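Local structure of CysE, serine acetyltransferase (Brucella abortus, 4HZD) at residues 156-161 / 172-177. The protein binds coenzyme A and, as a serine acetyltransferase, probably transfers acetyl from acetyl-coenzyme A to L-serine in cysteine biosynthesis. Residues are numbered along the deposited sequence; the frame is centred on the assembly and turned at random.
Sequences PAARLG and LVVGET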
ATOM      1  N   PRO A 156      25.979   9.603  -6.520  1.00 21.84           N
ATOM      2  CA  PRO A 156      25.871  10.687  -5.531  1.00 21.72           C
ATOM      3  C   PRO A 156      27.102  11.591  -5.406  1.00 22.32           C
ATOM      4  O   PRO A 156      26.962  12.675  -4.888  1.00 22.58           O
ATOM      5  CB  PRO A 156      25.627   9.960  -4.191  1.00 20.45           C
ATOM      6  CG  PRO A 156      25.057   8.626  -4.573  1.00 22.16           C
ATOM      7  CD  PRO A 156      25.623   8.287  -5.942  1.00 20.82           C
ATOM      8  N   ALA A 157      28.263  11.163  -5.896  1.00 23.84           N
ATOM      9  CA  ALA A 157      29.505  11.971  -5.847  1.00 26.90           C
ATOM     10  C   ALA A 157      29.579  12.939  -7.010  1.00 26.49           C
ATOM     11  O   ALA A 157      30.448  13.824  -7.024  1.00 25.81           O
ATOM     12  CB  ALA A 157      30.755  11.078  -5.835  1.00 26.45           C
ATOM     13  N   ALA A 158      28.671  12.779  -7.978  1.00 23.93           N
ATOM     14  CA  ALA A 158      28.600  13.689  -9.119  1.00 22.47           C
ATOM     15  C   ALA A 158      28.296  15.077  -8.588  1.00 24.64           C
ATOM     16  O   ALA A 158      27.703  15.204  -7.511  1.00 22.78           O
ATOM     17  CB  ALA A 158      27.529  13.269 -10.141  1.00 22.40           C
ATOM     18  N   ARG A 159      28.727  16.117  -9.315  1.00 22.47           N
ATOM     19  CA  ARG A 159      28.435  17.489  -8.894  1.00 26.84           C
ATOM     20  C   ARG A 159      27.576  18.191  -9.938  1.00 25.78           C
ATOM     21  O   ARG A 159      27.948  18.233 -11.118  1.00 25.74           O
ATOM     22  CB  ARG A 159      29.728  18.259  -8.591  1.00 28.55           C
ATOM     23  CG  ARG A 159      30.463  17.653  -7.418  1.00 34.26           C
ATOM     24  CD  ARG A 159      31.235  18.663  -6.598  1.00 38.05           C
ATOM     25  NE  ARG A 159      32.612  18.897  -7.023  1.00 49.08           N
ATOM     26  CZ  ARG A 159      33.384  18.075  -7.735  1.00 51.52           C
ATOM     27  NH1 ARG A 159      32.950  16.887  -8.144  1.00 49.78           N
ATOM     28  NH2 ARG A 159      34.621  18.461  -8.032  1.00 51.23           N
ATOM     29  N   LEU A 160      26.405  18.669  -9.521  1.00 24.01           N
ATOM     30  CA  LEU A 160      25.467  19.323 -10.447  1.00 25.10           C
ATOM     31  C   LEU A 160      25.170  20.761 -10.047  1.00 25.52           C
ATOM     32  O   LEU A 160      24.758  21.027  -8.905  1.00 25.76           O
ATOM     33  CB  LEU A 160      24.147  18.559 -10.555  1.00 25.97           C
ATOM     34  CG  LEU A 160      24.137  17.069 -10.918  1.00 26.18           C
ATOM     35  CD1 LEU A 160      22.709  16.531 -10.883  1.00 26.41           C
ATOM     36  CD2 LEU A 160      24.742  16.853 -12.300  1.00 26.60           C
ATOM     37  N   GLY A 161      25.339  21.676 -11.001  1.00 24.24           N
ATOM     38  CA  GLY A 161      25.129  23.100 -10.741  1.00 26.49           C
ATOM     39  C   GLY A 161      23.657  23.457 -10.667  1.00 27.51           C
ATOM     40  O   GLY A 161      22.780  22.598 -10.759  1.00 26.68           O
ATOM     41  N   LEU A 172      19.226   8.860 -18.489  1.00 22.29           N
ATOM     42  CA  LEU A 172      20.380   9.587 -18.015  1.00 21.64           C
ATOM     43  C   LEU A 172      21.270   8.774 -17.106  1.00 21.22           C
ATOM     44  O   LEU A 172      20.810   8.170 -16.141  1.00 21.64           O
ATOM     45  CB  LEU A 172      19.977  10.895 -17.304  1.00 20.72           C
ATOM     46  CG  LEU A 172      21.105  11.797 -16.766  1.00 21.92           C
ATOM     47  CD1 LEU A 172      21.899  12.459 -17.899  1.00 20.02           C
ATOM     48  CD2 LEU A 172      20.533  12.871 -15.855  1.00 22.88           C
ATOM     49  N   VAL A 173      22.558   8.787 -17.436  1.00 20.51           N
ATOM     50  CA  VAL A 173      23.602   8.222 -16.607  1.00 20.54           C
ATOM     51  C   VAL A 173      24.723   9.269 -16.384  1.00 21.24           C
ATOM     52  O   VAL A 173      25.303   9.836 -17.335  1.00 20.95           O
ATOM     53  CB  VAL A 173      24.201   6.917 -17.206  1.00 19.46           C
ATOM     54  CG1 VAL A 173      25.351   6.418 -16.355  1.00 19.53           C
ATOM     55  CG2 VAL A 173      23.165   5.805 -17.372  1.00 18.97           C
ATOM     56  N   VAL A 174      25.048   9.504 -15.119  1.00 22.11           N
ATOM     57  CA  VAL A 174      26.110  10.420 -14.745  1.00 23.01           C
ATOM     58  C   VAL A 174      27.045   9.722 -13.757  1.00 25.02           C
ATOM     59  O   VAL A 174      26.629   9.300 -12.652  1.00 26.08           O
ATOM     60  CB  VAL A 174      25.535  11.707 -14.128  1.00 21.78           C
ATOM     61  CG1 VAL A 174      26.625  12.684 -13.659  1.00 20.42           C
ATOM     62  CG2 VAL A 174      24.562  12.346 -15.110  1.00 21.15           C
ATOM     63  N   GLY A 175      28.308   9.643 -14.154  1.00 23.05           N
ATOM     64  CA  GLY A 175      29.326   8.985 -13.370  1.00 24.28           C
ATOM     65  C   GLY A 175      29.805   9.739 -12.143  1.00 23.23           C
ATOM     66  O   GLY A 175      29.596  10.941 -11.980  1.00 22.64           O
ATOM     67  N   GLU A 176      30.463   8.986 -11.284  1.00 23.45           N
ATOM     68  CA  GLU A 176      30.964   9.433 -10.004  1.00 25.17           C
ATOM     69  C   GLU A 176      31.797  10.714 -10.012  1.00 25.76           C
ATOM     70  O   GLU A 176      31.668  11.529  -9.089  1.00 24.49           O
ATOM     71  CB  GLU A 176      31.768   8.269  -9.394  1.00 28.59           C
ATOM     72  CG  GLU A 176      32.505   8.623  -8.127  1.00 33.31           C
ATOM     73  CD  GLU A 176      33.403   7.493  -7.664  1.00 33.80           C
ATOM     74  OE1 GLU A 176      33.736   6.625  -8.495  1.00 33.80           O
ATOM     75  OE2 GLU A 176      33.750   7.487  -6.469  1.00 36.31           O
ATOM     76  N   THR A 177      32.648  10.899 -11.035  1.00 24.03           N
ATOM     77  CA  THR A 177      33.524  12.064 -11.075  1.00 24.44           C
ATOM     78  C   THR A 177      33.099  13.122 -12.091  1.00 26.42           C
ATOM     79  O   THR A 177      33.892  14.021 -12.447  1.00 27.70           O
ATOM     80  CB  THR A 177      34.988  11.669 -11.338  1.00 24.90           C
ATOM     81  OG1 THR A 177      35.110  11.188 -12.687  1.00 26.04           O
ATOM     82  CG2 THR A 177      35.428  10.587 -10.316  1.00 23.59           C
TER
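A158 meets V174 through methyl groups: CB of A158 lies 3.7 Å from CG1 of V174. The V174 side chain sets out toward 156-161, and with chi1 at 178° CG1 swings opposite the backbone N, beside the carbonyl carbon, which brings it to the A158 methyl. The same A158 CB sits 3.6 Å from the carbonyl O of G175, touching both the last strand residue and the carbonyl after it. One residue earlier, A157 faces E176, its CB 3.4 Å from O of E176 and 3.8 Å from CG. E176 sets out away from 156-161, and only the base of its extended chain lies against the alanine; its OE1 forms a salt bridge with R202. Two close polar pairs are not bonded: N of A158 is 3.4 Å from O of E176 at a poor angle, and O of A157 is 3.3 Å from that same O, probably a mild mutual repulsion. Further out, Y131 of helix 116-132 packs on P156 and A157, and NE2 of H124 is hydrogen-bonded to O of A158. Strands 152-154 and 172-174 pair in parallel in one sheet, 159-160 and 179-180 in another, so the contact joins the same corner of successive left-handed beta-helix coils. Methyls on carbonyl oxygens and CG1 supply the contact itself; backbone bonds beside it, R159 to A178 and V180 and L172 to D153, hold the coils together.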